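Local structure of ribosomal RNA small subunit methyltransferase E (Bacillus subtilis, 1VHK) at residues Arg5-Leu10 / Glu140-Ser145; Gly40-Cys45 / Glu52-Leu57; Glu75-Pro80 / Gln144-Glu149. The protein probably methylates the N3 position of a specific uridine in 16S ribosomal RNA, using S-adenosyl-L-methionine and acting on the assembled 30S subunit. One frame throughout, in Å; residues are numbered along the deposited sequence.

Contact 1 of 3, residues Arg5-Leu10 / Glu140-Ser145; sequences RYFIEL and EAAEQS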
loop_
_atom_site.group_PDB
_atom_site.type_symbol
_atom_site.label_atom_id
_atom_site.label_comp_id
_atom_site.label_asym_id
_atom_site.label_seq_id
_atom_site.Cartn_x
_atom_site.Cartn_y
_atom_site.Cartn_z
ATOM N N ARG A 5 -6.415 3.870 18.950
ATOM C CA ARG A 5 -5.213 3.118 19.285
ATOM C C ARG A 5 -4.033 3.992 19.687
ATOM O O ARG A 5 -3.667 4.930 18.993
ATOM C CB ARG A 5 -4.805 2.163 18.150
ATOM C CG ARG A 5 -3.534 1.361 18.463
ATOM C CD ARG A 5 -2.846 0.910 17.159
ATOM N NE ARG A 5 -2.014 -0.291 17.421
ATOM C CZ ARG A 5 -2.634 -1.428 17.769
ATOM N NH1 ARG A 5 -3.956 -1.426 17.822
ATOM N NH2 ARG A 5 -1.990 -2.519 18.067
ATOM N N TYR A 6 -3.452 3.645 20.850
ATOM C CA TYR A 6 -2.340 4.308 21.451
ATOM C C TYR A 6 -1.129 3.451 21.825
ATOM O O TYR A 6 -1.217 2.375 22.417
ATOM C CB TYR A 6 -2.775 4.994 22.792
ATOM C CG TYR A 6 -3.856 6.021 22.520
ATOM C CD1 TYR A 6 -5.193 5.694 22.668
ATOM C CD2 TYR A 6 -3.516 7.285 22.043
ATOM C CE1 TYR A 6 -6.181 6.617 22.377
ATOM C CE2 TYR A 6 -4.499 8.214 21.764
ATOM C CZ TYR A 6 -5.822 7.880 21.945
ATOM O OH TYR A 6 -6.806 8.810 21.670
ATOM N N PHE A 7 0.032 4.059 21.590
ATOM C CA PHE A 7 1.322 3.514 21.944
ATOM C C PHE A 7 1.787 4.063 23.290
ATOM O O PHE A 7 2.019 5.257 23.454
ATOM C CB PHE A 7 2.345 3.868 20.860
ATOM C CG PHE A 7 2.065 3.058 19.619
ATOM C CD1 PHE A 7 2.342 1.693 19.626
ATOM C CD2 PHE A 7 1.504 3.628 18.501
ATOM C CE1 PHE A 7 2.083 0.917 18.520
ATOM C CE2 PHE A 7 1.250 2.855 17.386
ATOM C CZ PHE A 7 1.552 1.505 17.392
ATOM N N ILE A 8 1.796 3.208 24.273
ATOM C CA ILE A 8 2.159 3.454 25.658
ATOM C C ILE A 8 3.640 3.254 25.926
ATOM O O ILE A 8 4.272 2.309 25.451
ATOM C CB ILE A 8 1.349 2.449 26.528
ATOM C CG1 ILE A 8 -0.129 2.522 26.156
ATOM C CG2 ILE A 8 1.567 2.680 27.994
ATOM C CD1 ILE A 8 -0.743 3.890 26.206
ATOM N N GLU A 9 4.234 4.106 26.765
ATOM C CA GLU A 9 5.652 4.017 27.094
ATOM C C GLU A 9 5.900 3.174 28.344
ATOM O O GLU A 9 6.679 3.535 29.225
ATOM C CB GLU A 9 6.246 5.408 27.276
ATOM C CG GLU A 9 5.880 6.427 26.225
ATOM C CD GLU A 9 6.783 6.391 25.011
ATOM O OE1 GLU A 9 7.147 7.470 24.480
ATOM O OE2 GLU A 9 7.137 5.272 24.567
ATOM N N LEU A 10 5.234 2.045 28.420
ATOM C CA LEU A 10 5.349 1.048 29.457
ATOM C C LEU A 10 5.516 -0.318 28.778
ATOM O O LEU A 10 5.233 -0.389 27.573
ATOM C CB LEU A 10 4.123 1.052 30.347
ATOM C CG LEU A 10 4.078 2.031 31.520
ATOM C CD1 LEU A 10 5.477 2.280 32.075
ATOM C CD2 LEU A 10 3.384 3.330 31.171
ATOM N N GLU A 140 1.270 7.947 13.548
ATOM C CA GLU A 140 -0.188 8.012 13.300
ATOM C C GLU A 140 -0.610 6.904 12.362
ATOM O O GLU A 140 -1.555 6.124 12.589
ATOM C CB GLU A 140 -0.510 9.407 12.814
ATOM C CG GLU A 140 -1.882 9.869 12.611
ATOM C CD GLU A 140 -2.733 9.164 11.583
ATOM O OE1 GLU A 140 -2.210 8.763 10.518
ATOM O OE2 GLU A 140 -3.959 8.975 11.849
ATOM N N ALA A 141 0.176 6.683 11.298
ATOM C CA ALA A 141 -0.112 5.565 10.379
ATOM C C ALA A 141 -0.092 4.254 11.185
ATOM O O ALA A 141 -0.893 3.342 11.009
ATOM C CB ALA A 141 0.944 5.524 9.294
ATOM N N ALA A 142 0.896 4.197 12.085
ATOM C CA ALA A 142 1.085 3.075 12.954
ATOM C C ALA A 142 -0.129 2.841 13.857
ATOM O O ALA A 142 -0.499 1.691 14.073
ATOM C CB ALA A 142 2.356 3.221 13.777
ATOM N N GLU A 143 -0.737 3.901 14.359
ATOM C CA GLU A 143 -1.933 3.841 15.172
ATOM C C GLU A 143 -3.147 3.395 14.363
ATOM O O GLU A 143 -3.897 2.535 14.777
ATOM C CB GLU A 143 -2.271 5.225 15.787
ATOM C CG GLU A 143 -1.325 5.564 16.927
ATOM C CD GLU A 143 -1.125 7.043 17.156
ATOM O OE1 GLU A 143 -0.470 7.400 18.172
ATOM O OE2 GLU A 143 -1.601 7.852 16.331
ATOM N N GLN A 144 -3.317 4.007 13.181
ATOM C CA GLN A 144 -4.496 3.691 12.384
ATOM C C GLN A 144 -4.438 2.330 11.739
ATOM O O GLN A 144 -5.525 1.787 11.456
ATOM C CB GLN A 144 -4.830 4.778 11.385
ATOM C CG GLN A 144 -5.172 6.128 11.998
ATOM C CD GLN A 144 -6.378 6.095 12.909
ATOM O OE1 GLN A 144 -7.356 5.388 12.679
ATOM N NE2 GLN A 144 -6.337 6.885 13.980
ATOM N N SER A 145 -3.281 1.702 11.613
ATOM C CA SER A 145 -3.193 0.425 10.933
ATOM C C SER A 145 -3.046 -0.750 11.868
ATOM O O SER A 145 -2.906 -1.889 11.403
ATOM C CB SER A 145 -2.048 0.417 9.916
ATOM O OG SER A 145 -0.821 0.598 10.581
HETATM O O HOH W 1 0.217 6.578 20.486
#

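Contact 2 of 3, residues Gly40-Cys45 / Glu52-Leu57; sequences GDQIIC and EAKCEL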
loop_
_atom_site.group_PDB
_atom_site.type_symbol
_atom_site.label_atom_id
_atom_site.label_comp_id
_atom_site.label_asym_id
_atom_site.label_seq_id
_atom_site.Cartn_x
_atom_site.Cartn_y
_atom_site.Cartn_z
ATOM N N GLY A 40 -15.313 4.891 31.328
ATOM C CA GLY A 40 -16.165 3.849 30.786
ATOM C C GLY A 40 -15.867 3.641 29.301
ATOM O O GLY A 40 -16.267 2.646 28.707
ATOM N N ASP A 41 -15.225 4.629 28.687
ATOM C CA ASP A 41 -14.860 4.536 27.285
ATOM C C ASP A 41 -13.702 3.539 27.119
ATOM O O ASP A 41 -12.878 3.392 28.011
ATOM C CB ASP A 41 -14.469 5.897 26.723
ATOM C CG ASP A 41 -15.645 6.782 26.373
ATOM O OD1 ASP A 41 -15.422 7.994 26.146
ATOM O OD2 ASP A 41 -16.780 6.279 26.309
ATOM N N GLN A 42 -13.668 2.913 25.957
ATOM C CA GLN A 42 -12.695 1.907 25.599
ATOM C C GLN A 42 -11.707 2.329 24.526
ATOM O O GLN A 42 -12.081 2.978 23.552
ATOM C CB GLN A 42 -13.479 0.665 25.105
ATOM C CG GLN A 42 -14.301 0.006 26.219
ATOM C CD GLN A 42 -14.741 -1.392 25.799
ATOM O OE1 GLN A 42 -14.841 -1.646 24.591
ATOM N NE2 GLN A 42 -14.971 -2.289 26.753
ATOM N N ILE A 43 -10.434 1.977 24.707
ATOM C CA ILE A 43 -9.371 2.242 23.762
ATOM C C ILE A 43 -8.511 0.974 23.591
ATOM O O ILE A 43 -8.641 -0.039 24.255
ATOM C CB ILE A 43 -8.381 3.372 24.098
ATOM C CG1 ILE A 43 -7.606 3.064 25.369
ATOM C CG2 ILE A 43 -9.064 4.734 24.143
ATOM C CD1 ILE A 43 -6.885 4.181 26.058
ATOM N N ILE A 44 -7.633 1.070 22.606
ATOM C CA ILE A 44 -6.673 0.027 22.302
ATOM C C ILE A 44 -5.272 0.591 22.590
ATOM O O ILE A 44 -4.924 1.702 22.179
ATOM C CB ILE A 44 -6.768 -0.439 20.850
ATOM C CG1 ILE A 44 -8.216 -0.704 20.436
ATOM C CG2 ILE A 44 -5.923 -1.697 20.640
ATOM C CD1 ILE A 44 -8.810 -1.993 20.921
ATOM N N CYS A 45 -4.529 -0.154 23.388
ATOM C CA CYS A 45 -3.183 0.207 23.766
ATOM C C CYS A 45 -2.221 -0.939 23.420
ATOM O O CYS A 45 -2.505 -2.127 23.580
ATOM C CB CYS A 45 -3.060 0.554 25.237
ATOM S SG CYS A 45 -3.886 2.067 25.754
ATOM N N GLU A 52 -0.539 -5.818 22.700
ATOM C CA GLU A 52 -1.795 -5.130 22.553
ATOM C C GLU A 52 -2.851 -5.442 23.605
ATOM O O GLU A 52 -3.325 -6.566 23.766
ATOM C CB GLU A 52 -2.408 -5.467 21.163
ATOM C CG GLU A 52 -3.659 -4.662 20.857
ATOM C CD GLU A 52 -4.207 -4.863 19.453
ATOM O OE1 GLU A 52 -3.909 -4.003 18.583
ATOM O OE2 GLU A 52 -4.967 -5.833 19.224
ATOM N N ALA A 53 -3.456 -4.374 24.157
ATOM C CA ALA A 53 -4.540 -4.581 25.097
ATOM C C ALA A 53 -5.796 -3.772 24.808
ATOM O O ALA A 53 -5.818 -2.663 24.291
ATOM C CB ALA A 53 -4.050 -4.244 26.519
ATOM N N LYS A 54 -6.940 -4.331 25.218
ATOM C CA LYS A 54 -8.185 -3.560 25.194
ATOM C C LYS A 54 -8.333 -2.937 26.602
ATOM O O LYS A 54 -8.227 -3.619 27.636
ATOM C CB LYS A 54 -9.381 -4.367 24.822
ATOM C CG LYS A 54 -10.563 -3.570 24.317
ATOM C CD LYS A 54 -11.549 -4.468 23.584
ATOM C CE LYS A 54 -10.853 -5.371 22.579
ATOM N NZ LYS A 54 -11.095 -4.962 21.167
ATOM N N CYS A 55 -8.363 -1.605 26.623
ATOM C CA CYS A 55 -8.448 -0.891 27.885
ATOM C C CYS A 55 -9.747 -0.100 28.029
ATOM O O CYS A 55 -10.349 0.329 27.053
ATOM C CB CYS A 55 -7.262 0.055 28.072
ATOM S SG CYS A 55 -5.646 -0.697 27.809
ATOM N N GLU A 56 -10.116 0.088 29.290
ATOM C CA GLU A 56 -11.280 0.849 29.711
ATOM C C GLU A 56 -10.839 2.079 30.502
ATOM O O GLU A 56 -10.018 2.001 31.417
ATOM C CB GLU A 56 -12.205 -0.042 30.550
ATOM C CG GLU A 56 -13.632 0.398 30.685
ATOM C CD GLU A 56 -14.636 -0.676 31.005
ATOM O OE1 GLU A 56 -15.119 -1.377 30.083
ATOM O OE2 GLU A 56 -15.054 -0.820 32.184
ATOM N N LEU A 57 -11.311 3.267 30.115
ATOM C CA LEU A 57 -10.941 4.469 30.865
ATOM C C LEU A 57 -11.667 4.473 32.216
ATOM O O LEU A 57 -12.879 4.543 32.321
ATOM C CB LEU A 57 -11.175 5.729 30.092
ATOM C CG LEU A 57 -10.208 6.127 28.981
ATOM C CD1 LEU A 57 -8.809 5.567 29.210
ATOM C CD2 LEU A 57 -10.739 5.734 27.615
#

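Contact 3 of 3, residues Glu75-Pro80 / Gln144-Glu149; sequences ENRELP and QSYRNE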
loop_
_atom_site.group_PDB
_atom_site.type_symbol
_atom_site.label_atom_id
_atom_site.label_comp_id
_atom_site.label_asym_id
_atom_site.label_seq_id
_atom_site.Cartn_x
_atom_site.Cartn_y
_atom_site.Cartn_z
ATOM N N GLU A 75 -2.780 -10.389 19.633
ATOM C CA GLU A 75 -2.812 -10.134 18.216
ATOM C C GLU A 75 -1.492 -9.567 17.723
ATOM O O GLU A 75 -0.959 -8.627 18.296
ATOM C CB GLU A 75 -3.945 -9.137 17.901
ATOM C CG GLU A 75 -5.256 -9.778 17.512
ATOM C CD GLU A 75 -5.160 -10.652 16.280
ATOM O OE1 GLU A 75 -5.644 -11.806 16.329
ATOM O OE2 GLU A 75 -4.626 -10.215 15.233
ATOM N N ASN A 76 -0.881 -10.233 16.749
ATOM C CA ASN A 76 0.345 -9.714 16.178
ATOM C C ASN A 76 0.150 -9.476 14.677
ATOM O O ASN A 76 -0.028 -10.420 13.914
ATOM C CB ASN A 76 1.605 -10.551 16.370
ATOM C CG ASN A 76 2.790 -9.723 15.834
ATOM O OD1 ASN A 76 3.041 -9.644 14.643
ATOM N ND2 ASN A 76 3.419 -8.978 16.727
ATOM N N ARG A 77 0.326 -8.216 14.295
ATOM C CA ARG A 77 0.084 -7.875 12.890
ATOM C C ARG A 77 1.340 -7.460 12.178
ATOM O O ARG A 77 1.252 -6.854 11.113
ATOM C CB ARG A 77 -1.030 -6.837 12.802
ATOM C CG ARG A 77 -2.335 -7.270 13.432
ATOM C CD ARG A 77 -3.376 -6.173 13.404
ATOM N NE ARG A 77 -4.639 -6.539 14.036
ATOM C CZ ARG A 77 -4.941 -6.407 15.320
ATOM N NH1 ARG A 77 -4.058 -5.914 16.173
ATOM N NH2 ARG A 77 -6.158 -6.782 15.746
ATOM N N GLU A 78 2.497 -7.847 12.717
ATOM C CA GLU A 78 3.772 -7.471 12.102
ATOM C C GLU A 78 4.172 -8.397 10.971
ATOM O O GLU A 78 3.812 -9.578 10.947
ATOM C CB GLU A 78 4.858 -7.361 13.164
ATOM C CG GLU A 78 4.758 -6.168 14.096
ATOM C CD GLU A 78 4.704 -4.799 13.480
ATOM O OE1 GLU A 78 5.518 -4.433 12.586
ATOM O OE2 GLU A 78 3.815 -3.995 13.870
ATOM N N LEU A 79 4.782 -7.839 9.920
ATOM C CA LEU A 79 5.278 -8.688 8.825
ATOM C C LEU A 79 6.243 -9.730 9.414
ATOM O O LEU A 79 7.063 -9.362 10.260
ATOM C CB LEU A 79 6.084 -7.883 7.823
ATOM C CG LEU A 79 5.457 -7.205 6.648
ATOM C CD1 LEU A 79 6.544 -6.611 5.739
ATOM C CD2 LEU A 79 4.513 -8.103 5.869
ATOM N N PRO A 80 6.288 -10.918 8.840
ATOM C CA PRO A 80 7.214 -11.939 9.321
ATOM C C PRO A 80 8.649 -11.540 9.115
ATOM O O PRO A 80 9.520 -12.120 9.764
ATOM C CB PRO A 80 6.899 -13.185 8.529
ATOM C CG PRO A 80 5.863 -12.819 7.544
ATOM C CD PRO A 80 5.408 -11.424 7.792
ATOM N N GLN A 144 -3.317 4.007 13.181
ATOM C CA GLN A 144 -4.496 3.691 12.384
ATOM C C GLN A 144 -4.438 2.330 11.739
ATOM O O GLN A 144 -5.525 1.787 11.456
ATOM C CB GLN A 144 -4.830 4.778 11.385
ATOM C CG GLN A 144 -5.172 6.128 11.998
ATOM C CD GLN A 144 -6.378 6.095 12.909
ATOM O OE1 GLN A 144 -7.356 5.388 12.679
ATOM N NE2 GLN A 144 -6.337 6.885 13.980
ATOM N N SER A 145 -3.281 1.702 11.613
ATOM C CA SER A 145 -3.193 0.425 10.933
ATOM C C SER A 145 -3.046 -0.750 11.868
ATOM O O SER A 145 -2.906 -1.889 11.403
ATOM C CB SER A 145 -2.048 0.417 9.916
ATOM O OG SER A 145 -0.821 0.598 10.581
ATOM N N TYR A 146 -2.999 -0.480 13.161
ATOM C CA TYR A 146 -2.921 -1.506 14.178
ATOM C C TYR A 146 -1.596 -2.232 14.143
ATOM O O TYR A 146 -1.545 -3.454 14.275
ATOM C CB TYR A 146 -4.099 -2.491 14.043
ATOM C CG TYR A 146 -5.357 -1.968 14.682
ATOM C CD1 TYR A 146 -6.233 -2.794 15.357
ATOM C CD2 TYR A 146 -5.625 -0.604 14.714
ATOM C CE1 TYR A 146 -7.350 -2.304 15.984
ATOM C CE2 TYR A 146 -6.734 -0.097 15.349
ATOM C CZ TYR A 146 -7.612 -0.958 15.981
ATOM O OH TYR A 146 -8.744 -0.438 16.570
ATOM N N ARG A 147 -0.534 -1.469 13.951
ATOM C CA ARG A 147 0.808 -2.051 13.997
ATOM C C ARG A 147 1.123 -2.326 15.482
ATOM O O ARG A 147 0.452 -1.786 16.359
ATOM C CB ARG A 147 1.821 -1.074 13.405
ATOM C CG ARG A 147 1.856 -0.968 11.916
ATOM C CD ARG A 147 2.412 -2.218 11.240
ATOM N NE ARG A 147 3.840 -2.372 11.433
ATOM C CZ ARG A 147 4.786 -1.684 10.814
ATOM N NH1 ARG A 147 4.478 -0.767 9.912
ATOM N NH2 ARG A 147 6.045 -1.934 11.113
ATOM N N ASN A 148 2.038 -3.243 15.741
ATOM C CA ASN A 148 2.468 -3.577 17.080
ATOM C C ASN A 148 3.749 -2.804 17.418
ATOM O O ASN A 148 4.263 -2.955 18.522
ATOM C CB ASN A 148 2.746 -5.066 17.246
ATOM C CG ASN A 148 1.461 -5.886 17.184
ATOM O OD1 ASN A 148 0.921 -6.040 16.087
ATOM N ND2 ASN A 148 0.990 -6.376 18.327
ATOM N N GLU A 149 4.218 -2.018 16.461
ATOM C CA GLU A 149 5.390 -1.214 16.550
ATOM C C GLU A 149 5.275 0.020 15.630
ATOM O O GLU A 149 4.633 -0.044 14.591
ATOM C CB GLU A 149 6.671 -1.963 16.109
ATOM C CG GLU A 149 6.867 -2.028 14.612
ATOM C CD GLU A 149 8.270 -2.097 14.095
ATOM O OE1 GLU A 149 9.047 -2.990 14.508
ATOM O OE2 GLU A 149 8.653 -1.255 13.225
#

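Contact 1 of 3, residues Arg5-Leu10 / Glu140-Ser145
R5 and E143 pack against each other where strand 5-7 passes the last turn of helix 131-144, the two short axes 7.9 Å apart and inclined at 131°. R5 contributes its aliphatic stem: CG stands anti to the backbone N (chi1 180°) and the chain runs extended to NE, which brings CD to 3.1 Å from E143 O. E143 CG lies 3.2 Å from R5 O. F7 points its CB toward the helix, with A142 C and E143 N at the edge of its ring, in the ring plane. F7 CE2 is 3.8 Å from A142 CB and likewise 3.8 Å from E143 CG. The carboxylate of E143 is turned only 17° from the ring plane.

No direct hydrogen bond joins the segments. Instead a water accepts from F7 N at 2.8 Å and donates to E143 OE1; the hydrogen-bonded link runs through water, while the direct contacts are van der Waals.

Further out, the R5 guanidinium forms a salt bridge with E52 and a cation-pi contact with Y146, which probably help to hold the stem along the helix end. V150 touches both F7 and A142, and E140 forms a salt bridge with R235 of the second subunit. The whole is a domain interface: an outer strand of the N-terminal PUA-like sheet set against a helix of the SPOUT-class methyltransferase domain.

Contact 2 of 3, residues Gly40-Cys45 / Glu52-Leu57
I43 and C55 exchange two backbone hydrogen bonds, each 2.9 Å long, from I43 N to C55 O and from C55 N to I43 O. C45 and A53 form another hydrogen-bonded pair; the non-hydrogen-bonded pair I44/K54 lies between the two, and Q42/E56 beyond I43/C55. Before strand 42-46 begins, D41 O accepts from L57 N and G40 N donates to L57 O.

This antiparallel beta hairpin, strands 42-46 and 52-60, lies within the mixed sheet of the PUA domain, flanked by strands 5-7 and 64-72.

Apolar contacts gather on the face of I43, C45 and C55. I43 CD1 meets L57 CD1 at 3.9 Å, the side chains crossing at about a right angle. Y6, I23 and F21 pack against this face.

The other face is more polar. With CG1 of I44 anti to the carbonyl carbon (chi1 -47°), I44 CD1 lies 3.8 Å from K54 NZ, while CG2 lies against CG and OE1 of E52, whose carboxylate also pairs with R5. Were I44 cut back to alanine, the methyls beside K54 and E52 would be gone, which would probably open a gap and leave the lysine chain freer to turn. Q42 NE2 makes a weak hydrogen bond to E56 OE1 at 3.5 Å.

Contact 3 of 3, residues Glu75-Pro80 / Gln144-Glu149
E78 and R147 cross at about a right angle, and the carboxylate sits at the NE/NH2 edge of the guanidinium, twisted 44° from its plane. R147 NE lies 2.9 Å from both E78 OE1 and E78 OE2, and R147 NH2 reaches the syn lone pair of E78 OE1. The anti lone pair of E78 OE2 takes N148 N at 2.7 Å. A bend at chi2 (-55°) curls E78 back to these donors. E149 joins through R147 NH2, which probably offsets the nearness of two acidic groups.

N148 slides past E78 in the opposite direction, its amide nearly at right angles to the carboxylate, and holds backbone: its OD1 accepts from R77 N at 2.9 Å, the donor standing above the carbonyl plane, while its ND2 donates to E75 O at 3.0 Å. With both ends engaged, the amide is unlikely to flip. The amide of N76 stacks on it, planes 17° apart, and N76 OD1 closes an Asx turn onto E78 N.

R77 and Y146 lie side by side with flat groups steeply turned. The Y146 ring comes edge-on, CD1 3.8 Å from R77 CZ over the centre of one guanidinium face; E75 OE2 lies above the rim of the opposite face, a long charge contact only. R77 NH1 continues to E52.

Just past helix 131-144, Y146 takes positive phi in a Schellman motif, and the loop beyond meets the connection from strand 64-72 to strand 82-88. R147 bonds to T103 O of helix 94-104, L79 packs on helix 239-253, and R77 O accepts from R232 of the second subunit.

In the fold
From the N terminus, strand 5-7 opens the long loop that contact 1 closes on helix 131-144, about 130 residues later. Contact 2 is nested inside it as a local hairpin, its first strand neighbouring 5-7 in the same sheet. Contact 3 begins after that hairpin is complete, in series with contact 2, and its second segment overlaps the end of contact 1 at Q144 and S145. The N-terminal sheet therefore reaches the end of one helix of the methyltransferase domain both directly and through the interdomain linker. E52 is shared by all three contacts. Contacts 1 and 3 also touch the second subunit, whereas contact 2 does not.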